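Local coordinates for periplasmic solute binding protein (Pectobacterium atrosepticum, PDB 4RY1) that probably captures a sugar or related solute in the periplasm and hands it to an ABC-type importer, at residues Thr173-Gly184 with Ile272-Thr283; Gln109-Ser117 with Leu321-Pro329. All blocks are in the same frame, centred on the assembly; numbering follows the deposited sequence.

Interaction 1 (Thr173-Gly184 with Ile272-Thr283). With GOL (glycerol), chain E.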
ATOM      1  N   THR A 173       4.027  -5.626   8.195  1.00 13.23           N
ATOM      2  CA  THR A 173       5.004  -4.952   7.348  1.00 14.02           C
ATOM      3  C   THR A 173       5.969  -4.145   8.200  1.00 14.69           C
ATOM      4  O   THR A 173       7.157  -4.076   7.925  1.00 15.35           O
ATOM      5  CB  THR A 173       4.300  -4.057   6.312  1.00 12.92           C
ATOM      6  OG1 THR A 173       3.388  -4.867   5.566  1.00 13.41           O
ATOM      7  CG2 THR A 173       5.297  -3.426   5.394  1.00 13.55           C
ATOM      8  N   LEU A 174       5.451  -3.527   9.254  1.00 13.63           N
ATOM      9  CA  LEU A 174       6.296  -2.806  10.212  1.00 13.76           C
ATOM     10  C   LEU A 174       7.343  -3.763  10.839  1.00 15.21           C
ATOM     11  O   LEU A 174       8.533  -3.443  10.939  1.00 16.20           O
ATOM     12  CB  LEU A 174       5.445  -2.169  11.307  1.00 16.02           C
ATOM     13  CG  LEU A 174       6.153  -1.195  12.260  1.00 15.27           C
ATOM     14  CD1 LEU A 174       6.579   0.081  11.564  1.00 17.28           C
ATOM     15  CD2 LEU A 174       5.269  -0.867  13.456  1.00 16.33           C
ATOM     16  N   GLY A 175       6.862  -4.937  11.229  1.00 13.87           N
ATOM     17  CA  GLY A 175       7.709  -6.010  11.767  1.00 15.47           C
ATOM     18  C   GLY A 175       8.736  -6.444  10.728  1.00 19.81           C
ATOM     19  O   GLY A 175       9.915  -6.619  11.031  1.00 19.61           O
ATOM     20  N   ARG A 176       8.280  -6.641   9.493  1.00 16.23           N
ATOM     21  CA  ARG A 176       9.189  -6.988   8.387  1.00 16.90           C
ATOM     22  C   ARG A 176      10.302  -5.951   8.228  1.00 18.26           C
ATOM     23  O   ARG A 176      11.473  -6.308   7.985  1.00 19.33           O
ATOM     24  CB  ARG A 176       8.416  -7.109   7.077  1.00 18.62           C
ATOM     25  CG  ARG A 176       9.314  -7.511   5.918  1.00 22.76           C
ATOM     26  CD  ARG A 176       9.214  -6.549   4.774  1.00 24.36           C
ATOM     27  NE  ARG A 176      10.178  -6.772   3.704  1.00 19.13           N
ATOM     28  CZ  ARG A 176      11.015  -5.850   3.263  1.00 18.78           C
ATOM     29  NH1 ARG A 176      10.977  -4.619   3.744  1.00 22.37           N
ATOM     30  NH2 ARG A 176      11.868  -6.144   2.288  1.00 21.34           N
ATOM     31  N   SER A 177       9.953  -4.670   8.348  1.00 17.67           N
ATOM     32  CA  SER A 177      10.923  -3.588   8.195  1.00 19.01           C
ATOM     33  C   SER A 177      11.955  -3.661   9.338  1.00 20.87           C
ATOM     34  O   SER A 177      13.177  -3.580   9.115  1.00 22.05           O
ATOM     35  CB  SER A 177      10.205  -2.222   8.152  1.00 19.58           C
ATOM     36  OG  SER A 177      11.066  -1.152   7.836  1.00 24.13           O
ATOM     37  N   TYR A 178      11.453  -3.852  10.553  1.00 19.26           N
ATOM     38  CA  TYR A 178      12.310  -4.076  11.723  1.00 19.96           C
ATOM     39  C   TYR A 178      13.306  -5.222  11.499  1.00 20.66           C
ATOM     40  O   TYR A 178      14.513  -5.087  11.738  1.00 22.43           O
ATOM     41  CB  TYR A 178      11.457  -4.379  12.960  1.00 20.48           C
ATOM     42  CG  TYR A 178      12.241  -4.801  14.191  1.00 21.93           C
ATOM     43  CD1 TYR A 178      12.875  -3.853  14.995  1.00 26.22           C
ATOM     44  CD2 TYR A 178      12.314  -6.146  14.578  1.00 28.52           C
ATOM     45  CE1 TYR A 178      13.579  -4.230  16.128  1.00 25.97           C
ATOM     46  CE2 TYR A 178      13.002  -6.526  15.723  1.00 28.55           C
ATOM     47  CZ  TYR A 178      13.636  -5.562  16.489  1.00 27.06           C
ATOM     48  OH  TYR A 178      14.349  -5.910  17.622  1.00 30.88           O
ATOM     49  N   MET A 179      12.783  -6.349  11.047  1.00 19.68           N
ATOM     50  CA  MET A 179      13.605  -7.546  10.838  1.00 22.12           C
ATOM     51  C   MET A 179      14.599  -7.382   9.691  1.00 21.40           C
ATOM     52  O   MET A 179      15.689  -7.959   9.712  1.00 22.14           O
ATOM     53  CB  MET A 179      12.733  -8.775  10.612  1.00 20.97           C
ATOM     54  CG  MET A 179      11.831  -9.128  11.789  1.00 19.80           C
ATOM     55  SD  MET A 179      12.646  -9.795  13.304  1.00 16.44           S
ATOM     56  CE  MET A 179      13.032 -11.459  12.736  1.00 22.16           C
ATOM     57  N   ALA A 180      14.232  -6.580   8.698  1.00 19.23           N
ATOM     58  CA  ALA A 180      15.162  -6.291   7.591  1.00 19.49           C
ATOM     59  C   ALA A 180      16.330  -5.442   8.098  1.00 19.96           C
ATOM     60  O   ALA A 180      17.484  -5.661   7.723  1.00 22.66           O
ATOM     61  CB  ALA A 180      14.460  -5.590   6.452  1.00 19.54           C
ATOM     62  N   GLN A 181      16.015  -4.467   8.942  1.00 19.87           N
ATOM     63  CA  GLN A 181      17.039  -3.639   9.595  1.00 20.21           C
ATOM     64  C   GLN A 181      17.972  -4.462  10.455  1.00 23.21           C
ATOM     65  O   GLN A 181      19.188  -4.262  10.448  1.00 25.77           O
ATOM     66  CB  GLN A 181      16.387  -2.591  10.470  1.00 22.13           C
ATOM     67  CG  GLN A 181      15.650  -1.547   9.663  1.00 21.05           C
ATOM     68  CD  GLN A 181      14.957  -0.543  10.547  1.00 22.99           C
ATOM     69  OE1 GLN A 181      15.043  -0.609  11.770  1.00 22.92           O
ATOM     70  NE2 GLN A 181      14.266   0.395   9.937  1.00 20.40           N
ATOM     71  N   LYS A 182      17.379  -5.386  11.198  1.00 22.39           N
ATOM     72  CA  LYS A 182      18.137  -6.195  12.175  1.00 22.07           C
ATOM     73  C   LYS A 182      19.022  -7.252  11.535  1.00 31.43           C
ATOM     74  O   LYS A 182      20.166  -7.469  11.932  1.00 29.26           O
ATOM     75  CB  LYS A 182      17.187  -6.916  13.133  1.00 23.14           C
ATOM     76  CG  LYS A 182      17.921  -7.733  14.185  1.00 28.67           C
ATOM     77  CD  LYS A 182      17.096  -7.886  15.436  1.00 32.28           C
ATOM     78  CE  LYS A 182      17.979  -8.320  16.592  1.00 46.84           C
ATOM     79  NZ  LYS A 182      17.292  -9.330  17.428  1.00 39.42           N
ATOM     80  N   TYR A 183      18.448  -7.933  10.561  1.00 25.06           N
ATOM     81  CA  TYR A 183      19.055  -9.109   9.953  1.00 23.42           C
ATOM     82  C   TYR A 183      19.412  -8.990   8.470  1.00 26.57           C
ATOM     83  O   TYR A 183      20.121  -9.851   7.947  1.00 26.80           O
ATOM     84  CB  TYR A 183      18.127 -10.303  10.116  1.00 22.02           C
ATOM     85  CG  TYR A 183      17.868 -10.702  11.544  1.00 29.89           C
ATOM     86  CD1 TYR A 183      18.868 -11.321  12.296  1.00 32.46           C
ATOM     87  CD2 TYR A 183      16.630 -10.491  12.136  1.00 29.93           C
ATOM     88  CE1 TYR A 183      18.640 -11.707  13.595  1.00 42.69           C
ATOM     89  CE2 TYR A 183      16.397 -10.867  13.445  1.00 32.09           C
ATOM     90  CZ  TYR A 183      17.412 -11.478  14.165  1.00 28.44           C
ATOM     91  OH  TYR A 183      17.229 -11.869  15.460  1.00 32.11           O
ATOM     92  N   GLY A 184      18.896  -7.975   7.777  1.00 25.26           N
ATOM     93  CA  GLY A 184      19.187  -7.812   6.350  1.00 67.47           C
ATOM     94  C   GLY A 184      18.591  -8.895   5.469  1.00 29.79           C
ATOM     95  O   GLY A 184      19.110  -9.163   4.369  1.00 21.95           O
ATOM     96  N   ILE A 272      11.736   5.071  11.502  1.00 19.16           N
ATOM     97  CA  ILE A 272      12.245   4.435  12.718  1.00 18.53           C
ATOM     98  C   ILE A 272      13.284   3.382  12.334  1.00 20.81           C
ATOM     99  O   ILE A 272      13.033   2.502  11.517  1.00 22.36           O
ATOM    100  CB  ILE A 272      11.111   3.804  13.551  1.00 20.18           C
ATOM    101  CG1 ILE A 272      10.075   4.885  13.896  1.00 21.09           C
ATOM    102  CG2 ILE A 272      11.671   3.158  14.817  1.00 20.28           C
ATOM    103  CD1 ILE A 272       8.805   4.331  14.497  1.00 20.29           C
ATOM    104  N   THR A 273      14.443   3.449  12.971  1.00 20.29           N
ATOM    105  CA  THR A 273      15.560   2.570  12.607  1.00 22.33           C
ATOM    106  C   THR A 273      16.322   2.076  13.830  1.00 24.16           C
ATOM    107  O   THR A 273      16.461   2.794  14.816  1.00 26.87           O
ATOM    108  CB  THR A 273      16.531   3.300  11.666  1.00 23.95           C
ATOM    109  OG1 THR A 273      15.797   3.852  10.564  1.00 31.98           O
ATOM    110  CG2 THR A 273      17.566   2.377  11.102  1.00 24.80           C
ATOM    111  N   ILE A 274      16.782   0.831  13.748  1.00 19.85           N
ATOM    112  CA  ILE A 274      17.718   0.250  14.732  1.00 21.82           C
ATOM    113  C   ILE A 274      19.043   0.979  14.578  1.00 24.08           C
ATOM    114  O   ILE A 274      19.554   1.084  13.470  1.00 24.61           O
ATOM    115  CB  ILE A 274      17.967  -1.265  14.493  1.00 25.87           C
ATOM    116  CG1 ILE A 274      16.704  -2.093  14.715  1.00 24.63           C
ATOM    117  CG2 ILE A 274      19.047  -1.798  15.444  1.00 30.72           C
ATOM    118  CD1 ILE A 274      16.790  -3.535  14.257  1.00 31.20           C
ATOM    119  N   PRO A 275      19.614   1.481  15.686  1.00 21.86           N
ATOM    120  CA  PRO A 275      20.945   2.055  15.574  1.00 26.27           C
ATOM    121  C   PRO A 275      21.897   1.010  14.973  1.00 30.22           C
ATOM    122  O   PRO A 275      21.872  -0.153  15.372  1.00 29.38           O
ATOM    123  CB  PRO A 275      21.298   2.394  17.029  1.00 26.84           C
ATOM    124  CG  PRO A 275      19.975   2.557  17.708  1.00 30.04           C
ATOM    125  CD  PRO A 275      19.128   1.500  17.074  1.00 25.48           C
ATOM    126  N   GLY A 276      22.664   1.403  13.965  1.00 26.87           N
ATOM    127  CA  GLY A 276      23.605   0.486  13.303  1.00 33.72           C
ATOM    128  C   GLY A 276      22.948  -0.556  12.419  1.00 38.22           C
ATOM    129  O   GLY A 276      23.500  -1.619  12.158  1.00 58.72           O
ATOM    130  N   ALA A 277      21.754  -0.231  11.951  1.00 28.29           N
ATOM    131  CA  ALA A 277      20.998  -1.146  11.106  1.00 23.86           C
ATOM    132  C   ALA A 277      21.790  -1.572   9.889  1.00 22.03           C
ATOM    133  O   ALA A 277      22.559  -0.804   9.324  1.00 30.26           O
ATOM    134  CB  ALA A 277      19.690  -0.504  10.650  1.00 23.72           C
ATOM    135  N   LYS A 278      21.506  -2.778   9.451  1.00 26.26           N
ATOM    136  CA  LYS A 278      22.175  -3.373   8.283  1.00 36.22           C
ATOM    137  C   LYS A 278      21.548  -2.930   6.967  1.00 54.25           C
ATOM    138  O   LYS A 278      22.159  -2.993   5.890  1.00 38.68           O
ATOM    139  CB  LYS A 278      22.095  -4.888   8.359  1.00 30.67           C
ATOM    140  CG  LYS A 278      22.685  -5.496   9.615  1.00 28.26           C
ATOM    141  CD  LYS A 278      22.926  -6.978   9.372  1.00 32.90           C
ATOM    142  CE  LYS A 278      23.208  -7.800  10.627  1.00 33.53           C
ATOM    143  NZ  LYS A 278      24.658  -8.052  10.864  1.00 39.05           N
ATOM    144  N   ASP A 279      20.304  -2.514   7.077  1.00 25.64           N
ATOM    145  CA  ASP A 279      19.485  -2.110   5.940  1.00 21.71           C
ATOM    146  C   ASP A 279      18.496  -1.078   6.441  1.00 23.47           C
ATOM    147  O   ASP A 279      18.148  -1.087   7.615  1.00 22.44           O
ATOM    148  CB  ASP A 279      18.710  -3.288   5.387  1.00 23.56           C
ATOM    149  CG  ASP A 279      18.079  -2.983   4.046  1.00 22.56           C
ATOM    150  OD1 ASP A 279      18.803  -2.970   3.033  1.00 23.78           O
ATOM    151  OD2 ASP A 279      16.853  -2.763   3.984  1.00 23.47           O
ATOM    152  N   SER A 280      18.053  -0.194   5.556  1.00 19.95           N
ATOM    153  CA  SER A 280      17.074   0.822   5.943  1.00 21.20           C
ATOM    154  C   SER A 280      15.702   0.220   6.231  1.00 18.61           C
ATOM    155  O   SER A 280      14.917   0.785   6.996  1.00 21.50           O
ATOM    156  CB  SER A 280      16.937   1.877   4.854  1.00 20.15           C
ATOM    157  OG  SER A 280      16.321   1.318   3.709  1.00 20.48           O
ATOM    158  N   GLY A 281      15.395  -0.898   5.592  1.00 17.79           N
ATOM    159  CA  GLY A 281      14.060  -1.478   5.722  1.00 17.55           C
ATOM    160  C   GLY A 281      12.984  -0.654   5.030  1.00 19.07           C
ATOM    161  O   GLY A 281      11.808  -0.896   5.240  1.00 18.52           O
ATOM    162  N   LEU A 282      13.392   0.304   4.196  1.00 17.41           N
ATOM    163  CA  LEU A 282      12.454   1.133   3.427  1.00 16.05           C
ATOM    164  C   LEU A 282      11.632   0.245   2.525  1.00 16.24           C
ATOM    165  O   LEU A 282      12.158  -0.570   1.783  1.00 17.20           O
ATOM    166  CB  LEU A 282      13.189   2.168   2.569  1.00 18.59           C
ATOM    167  CG  LEU A 282      12.334   3.127   1.737  1.00 19.43           C
ATOM    168  CD1 LEU A 282      11.486   3.983   2.654  1.00 23.57           C
ATOM    169  CD2 LEU A 282      13.169   3.981   0.793  1.00 21.93           C
ATOM    170  N   THR A 283      10.331   0.415   2.613  1.00 16.11           N
ATOM    171  CA  THR A 283       9.382  -0.535   2.004  1.00 14.72           C
ATOM    172  C   THR A 283       8.545   0.206   0.974  1.00 17.11           C
ATOM    173  O   THR A 283       7.768   1.093   1.310  1.00 14.13           O
ATOM    174  CB  THR A 283       8.509  -1.163   3.093  1.00 17.67           C
ATOM    175  OG1 THR A 283       9.381  -1.803   4.040  1.00 18.06           O
ATOM    176  CG2 THR A 283       7.529  -2.186   2.532  1.00 18.29           C
TER
HETATM  177  C1  GOL E 503       9.151   3.055  10.118  0.50 23.82           C
HETATM  178  O1  GOL E 503       9.225   4.475  10.335  0.50 23.82           O
HETATM  179  C2  GOL E 503      10.337   2.335   9.445  0.50 25.40           C
HETATM  180  O2  GOL E 503      11.551   3.042   9.598  0.50 30.95           O
HETATM  181  C3  GOL E 503      10.267   2.223   7.930  0.50 23.85           C
HETATM  182  O3  GOL E 503       9.469   1.083   7.618  0.50 22.91           O
HETATM  183  O   HOH W   1      12.871  -3.170   2.392  1.00 24.51           O
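Hydrogen bonds of the Q181 side-chain amide do most of the joining between helix 169-183 and the loop 272-283, three of the five that cross. Q181 NE2 gives one N-H to I272 O (2.9 Å), nearly straight at 174° and on a lone pair of that carbonyl, and the other to S280 O, which it meets from above the carbonyl plane. Q181 OE1 accepts from I274 N (3.0 Å) and also from the W138 indole. The chain of Q181 runs straight out beyond CG (chi2 178°), which carries the amide between the two limbs of the loop. Closer to the helix end, the backbone O of Q181 accepts from K278 N, just past the type II turn I274-A277.

A second polar cluster centres on G281 O. S177 OG donates to G281 O (2.7 Å); T283 OG1 reaches the same oxygen from the opposite face of its plane. S177 OG in turn accepts from O3 of a glycerol, probably left from crystallisation. R176 NH1 contacts L282 O through a water; its guanidinium also forms a salt bridge with D186.

Apolar contact is smaller. I274 CD1 touches K182 CB (3.6 Å) and lies 3.8 Å from CE1 of the Y178 ring, the Y178 and I274 side chains crossing at about a right angle. Near the start of the segment, CG2 of T173 meets CG2 of T283. The backbone of G281 lies close to the helix, its CA 4.2 Å from A180 CB.

D279 OD2 accepts from G281 N in an Asx turn, shaping the loop that presents S280 O and G281 O. Both N-H groups of Q181 NE2 and its OE1 are engaged, fixing the rotation of this buried amide and tying an irregular loop to the helix through the loop's backbone N-H and C=O groups.

Interaction 2 (Gln109-Ser117 with Leu321-Pro329)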
ATOM      1  N   GLN A 109       3.715  -6.396 -17.463  1.00 12.35           N
ATOM      2  CA  GLN A 109       2.333  -6.759 -17.151  1.00 11.88           C
ATOM      3  C   GLN A 109       1.425  -5.570 -16.854  1.00 10.63           C
ATOM      4  O   GLN A 109       0.206  -5.691 -16.924  1.00 12.35           O
ATOM      5  CB  GLN A 109       2.299  -7.722 -15.952  1.00 12.45           C
ATOM      6  CG  GLN A 109       3.068  -9.018 -16.175  1.00 14.05           C
ATOM      7  CD  GLN A 109       2.552  -9.757 -17.391  1.00 13.42           C
ATOM      8  OE1 GLN A 109       3.282  -9.974 -18.385  1.00 17.85           O
ATOM      9  NE2 GLN A 109       1.303 -10.127 -17.340  1.00 11.36           N
ATOM     10  N   GLY A 110       2.024  -4.453 -16.461  1.00 12.27           N
ATOM     11  CA  GLY A 110       1.266  -3.284 -16.046  1.00 11.02           C
ATOM     12  C   GLY A 110       2.188  -2.088 -15.940  1.00 11.98           C
ATOM     13  O   GLY A 110       3.393  -2.241 -15.833  1.00 13.59           O
ATOM     14  N   LEU A 111       1.603  -0.896 -15.993  1.00 10.99           N
ATOM     15  CA  LEU A 111       2.369   0.336 -15.938  1.00 11.86           C
ATOM     16  C   LEU A 111       2.112   0.982 -14.553  1.00 10.57           C
ATOM     17  O   LEU A 111       0.973   1.342 -14.236  1.00 11.05           O
ATOM     18  CB  LEU A 111       1.927   1.287 -17.033  1.00 12.43           C
ATOM     19  CG  LEU A 111       2.671   2.603 -17.187  1.00 14.45           C
ATOM     20  CD1 LEU A 111       4.189   2.414 -17.248  1.00 16.42           C
ATOM     21  CD2 LEU A 111       2.144   3.308 -18.444  1.00 16.13           C
ATOM     22  N   PRO A 112       3.139   1.109 -13.708  1.00 11.69           N
ATOM     23  CA  PRO A 112       2.891   1.755 -12.435  1.00 12.04           C
ATOM     24  C   PRO A 112       2.333   3.153 -12.551  1.00 11.81           C
ATOM     25  O   PRO A 112       2.858   3.969 -13.299  1.00 13.34           O
ATOM     26  CB  PRO A 112       4.270   1.765 -11.778  1.00 13.58           C
ATOM     27  CG  PRO A 112       4.910   0.545 -12.340  1.00 14.27           C
ATOM     28  CD  PRO A 112       4.492   0.549 -13.778  1.00 14.68           C
ATOM     29  N   ILE A 113       1.264   3.404 -11.813  1.00 10.54           N
ATOM     30  CA  ILE A 113       0.624   4.726 -11.821  1.00 11.96           C
ATOM     31  C   ILE A 113       1.420   5.705 -10.964  1.00 12.62           C
ATOM     32  O   ILE A 113       1.588   6.884 -11.317  1.00 14.02           O
ATOM     33  CB  ILE A 113      -0.823   4.624 -11.352  1.00 11.90           C
ATOM     34  CG1 ILE A 113      -1.607   3.717 -12.310  1.00 13.16           C
ATOM     35  CG2 ILE A 113      -1.476   5.999 -11.275  1.00 13.73           C
ATOM     36  CD1 ILE A 113      -2.914   3.213 -11.728  1.00 14.39           C
ATOM     37  N   SER A 114       1.869   5.197  -9.829  1.00 12.27           N
ATOM     38  CA  SER A 114       2.740   5.888  -8.886  1.00 12.13           C
ATOM     39  C   SER A 114       3.469   4.823  -8.091  1.00 12.25           C
ATOM     40  O   SER A 114       2.978   3.691  -7.931  1.00 12.34           O
ATOM     41  CB  SER A 114       1.967   6.801  -7.956  1.00 15.11           C
ATOM     42  OG  SER A 114       1.062   6.086  -7.190  1.00 16.73           O
ATOM     43  N   MET A 115       4.628   5.190  -7.559  1.00 11.55           N
ATOM     44  CA  MET A 115       5.310   4.413  -6.549  1.00 11.43           C
ATOM     45  C   MET A 115       4.838   4.933  -5.209  1.00 10.79           C
ATOM     46  O   MET A 115       4.451   6.103  -5.085  1.00 14.20           O
ATOM     47  CB  MET A 115       6.842   4.501  -6.725  1.00 13.89           C
ATOM     48  CG  MET A 115       7.348   3.841  -8.022  1.00 13.91           C
ATOM     49  SD  MET A 115       6.964   2.049  -8.311  1.00 11.97           S
ATOM     50  CE  MET A 115       8.001   1.391  -7.003  1.00 21.27           C
ATOM     51  N   THR A 116       4.901   4.080  -4.203  1.00 10.40           N
ATOM     52  CA  THR A 116       4.504   4.445  -2.845  1.00 10.89           C
ATOM     53  C   THR A 116       5.350   3.680  -1.834  1.00 11.58           C
ATOM     54  O   THR A 116       5.922   2.627  -2.148  1.00 13.50           O
ATOM     55  CB  THR A 116       2.994   4.198  -2.623  1.00 11.94           C
ATOM     56  OG1 THR A 116       2.573   4.800  -1.401  1.00 13.76           O
ATOM     57  CG2 THR A 116       2.638   2.728  -2.575  1.00 12.59           C
ATOM     58  N   SER A 117       5.490   4.270  -0.652  1.00 11.92           N
ATOM     59  CA  SER A 117       6.281   3.717   0.439  1.00 11.70           C
ATOM     60  C   SER A 117       5.471   3.745   1.703  1.00 12.04           C
ATOM     61  O   SER A 117       4.615   4.626   1.879  1.00 12.00           O
ATOM     62  CB  SER A 117       7.562   4.520   0.649  1.00 13.98           C
ATOM     63  OG  SER A 117       8.340   4.569  -0.532  1.00 13.80           O
ATOM     64  N   LEU A 321      -3.216  14.427  -7.754  1.00 11.72           N
ATOM     65  CA  LEU A 321      -2.597  13.490  -6.811  1.00 11.24           C
ATOM     66  C   LEU A 321      -3.560  12.389  -6.337  1.00 10.21           C
ATOM     67  O   LEU A 321      -3.264  11.694  -5.369  1.00 11.30           O
ATOM     68  CB  LEU A 321      -2.045  14.239  -5.593  1.00 11.82           C
ATOM     69  CG  LEU A 321      -0.884  15.172  -5.954  1.00 11.56           C
ATOM     70  CD1 LEU A 321      -0.500  16.018  -4.746  1.00 13.35           C
ATOM     71  CD2 LEU A 321       0.345  14.389  -6.398  1.00 13.15           C
ATOM     72  N   GLN A 322      -4.651  12.178  -7.058  1.00 10.71           N
ATOM     73  CA  GLN A 322      -5.661  11.213  -6.629  1.00  9.85           C
ATOM     74  C   GLN A 322      -5.222   9.746  -6.681  1.00 11.00           C
ATOM     75  O   GLN A 322      -5.865   8.908  -6.049  1.00 11.94           O
ATOM     76  CB  GLN A 322      -6.923  11.399  -7.459  1.00 11.56           C
ATOM     77  CG  GLN A 322      -7.620  12.724  -7.200  1.00 14.17           C
ATOM     78  CD  GLN A 322      -8.074  12.863  -5.772  1.00 16.17           C
ATOM     79  OE1 GLN A 322      -8.603  11.940  -5.194  1.00 20.55           O
ATOM     80  NE2 GLN A 322      -7.839  14.040  -5.198  1.00 27.45           N
ATOM     81  N   ASN A 323      -4.147   9.464  -7.415  1.00 10.73           N
ATOM     82  CA  ASN A 323      -3.540   8.139  -7.443  1.00 11.23           C
ATOM     83  C   ASN A 323      -2.122   8.149  -6.854  1.00 12.76           C
ATOM     84  O   ASN A 323      -1.327   7.255  -7.128  1.00 15.19           O
ATOM     85  CB  ASN A 323      -3.448   7.607  -8.873  1.00 11.21           C
ATOM     86  CG  ASN A 323      -4.764   7.541  -9.588  1.00 10.92           C
ATOM     87  OD1 ASN A 323      -4.880   7.932 -10.791  1.00 15.21           O
ATOM     88  ND2 ASN A 323      -5.732   7.003  -8.928  1.00  8.85           N
ATOM     89  N   GLY A 324      -1.800   9.178  -6.081  1.00 11.66           N
ATOM     90  CA  GLY A 324      -0.473   9.318  -5.512  1.00 11.23           C
ATOM     91  C   GLY A 324       0.438  10.173  -6.370  1.00 11.36           C
ATOM     92  O   GLY A 324       0.010  10.828  -7.313  1.00 11.84           O
ATOM     93  N   MET A 325       1.705  10.202  -5.995  1.00 12.23           N
ATOM     94  CA  MET A 325       2.690  11.000  -6.728  1.00 11.96           C
ATOM     95  C   MET A 325       3.028  10.335  -8.070  1.00 13.11           C
ATOM     96  O   MET A 325       3.506   9.208  -8.083  1.00 13.86           O
ATOM     97  CB  MET A 325       3.961  11.171  -5.889  1.00 12.63           C
ATOM     98  CG  MET A 325       3.749  12.042  -4.663  1.00 12.54           C
ATOM     99  SD  MET A 325       3.715  13.885  -4.889  1.00  8.42           S
ATOM    100  CE  MET A 325       5.533  14.191  -4.823  1.00 13.54           C
ATOM    101  N   PRO A 326       2.768  11.007  -9.205  1.00 11.04           N
ATOM    102  CA  PRO A 326       2.901  10.320 -10.506  1.00 11.65           C
ATOM    103  C   PRO A 326       4.236   9.645 -10.717  1.00 12.47           C
ATOM    104  O   PRO A 326       5.289  10.224 -10.416  1.00 14.35           O
ATOM    105  CB  PRO A 326       2.737  11.451 -11.495  1.00 12.96           C
ATOM    106  CG  PRO A 326       1.772  12.360 -10.813  1.00 13.26           C
ATOM    107  CD  PRO A 326       2.124  12.323  -9.367  1.00 12.18           C
ATOM    108  N   ALA A 327       4.176   8.433 -11.260  1.00 14.75           N
ATOM    109  CA  ALA A 327       5.374   7.678 -11.585  1.00 15.37           C
ATOM    110  C   ALA A 327       6.239   8.384 -12.636  1.00 13.06           C
ATOM    111  O   ALA A 327       7.465   8.307 -12.604  1.00 17.19           O
ATOM    112  CB  ALA A 327       4.984   6.285 -12.075  1.00 16.42           C
ATOM    113  N   ASN A 328       5.596   9.057 -13.582  1.00 12.14           N
ATOM    114  CA  ASN A 328       6.319   9.793 -14.634  1.00 13.63           C
ATOM    115  C   ASN A 328       6.878  11.087 -14.030  1.00 14.56           C
ATOM    116  O   ASN A 328       6.097  11.930 -13.600  1.00 12.34           O
ATOM    117  CB  ASN A 328       5.360  10.146 -15.765  1.00 15.11           C
ATOM    118  CG  ASN A 328       6.073  10.793 -16.944  1.00 18.09           C
ATOM    119  OD1 ASN A 328       7.172  11.333 -16.788  1.00 17.75           O
ATOM    120  ND2 ASN A 328       5.500  10.674 -18.135  1.00 21.06           N
ATOM    121  N   PRO A 329       8.222  11.265 -13.994  1.00 14.81           N
ATOM    122  CA  PRO A 329       8.744  12.485 -13.374  1.00 16.41           C
ATOM    123  C   PRO A 329       8.270  13.767 -14.066  1.00 14.09           C
ATOM    124  O   PRO A 329       8.181  14.789 -13.407  1.00 14.93           O
ATOM    125  CB  PRO A 329      10.276  12.338 -13.477  1.00 20.42           C
ATOM    126  CG  PRO A 329      10.509  11.297 -14.499  1.00 22.70           C
ATOM    127  CD  PRO A 329       9.299  10.405 -14.523  1.00 15.78           C
TER
HETATM  128  O   HOH W   2       5.818   7.738  -8.135  1.00 13.56           O
HETATM  129  O   HOH W   3       2.593   8.055  -4.209  1.00 14.59           O
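A buried, mainly polar contact joins the corner in strand 107-123 to the loop between helices 313-319 and 329-337. A327 N donates to I113 O (3.0 Å), coming from above the carbonyl plane, while S114 OG donates to N323 O (2.7 Å) within the plane of that carbonyl. With chi1 at 61°, OG of S114 lies between its own backbone N and carbonyl carbon, directed at the loop; the same hydroxyl is hydrogen-bonded to S287 OG on strand 284-292.

Two waters extend the polar seam. One accepts from M115 N and donates to M325 O; the other accepts from M325 N and donates to M115 O, so M115 and M325 are paired through water at both their backbone N and O.

In this periplasmic binding protein fold the chain turns a corner at I113, and strand 284-292 runs antiparallel beside strand 107-123, bonding to the backbone of I113 and S114. The type I turn L321-G324 itself brings N323 to the corner, and the chain then runs on past it to A327.

Apolar contact lies beside these bonds: CG2 of I113 presses on CB of N323 (3.5 Å), the two side chains crossing at a slant. Separately, A327 CB lies 3.4 Å from P112 O; this buried carbonyl oxygen has no hydrogen-bonding partner in the model.

The centres of interactions 1 and 2 lie about 25 Å apart, and the two contacts meet where T283 O packs against S117 CB at 3.5 Å. Along the chain the order is 109-117, 173-184, 272-283, 321-329, so the whole of interaction 1 falls between the halves of interaction 2. Strands 107-123 and 284-292 are antiparallel neighbours in the mixed sheet; the loop 272-283 leads straight into the second, while 109-117 is part of the first. Both contacts thus attach surrounding elements to one pair of neighbouring strands, interaction 1 at the loop that enters it and interaction 2 at a corner in it.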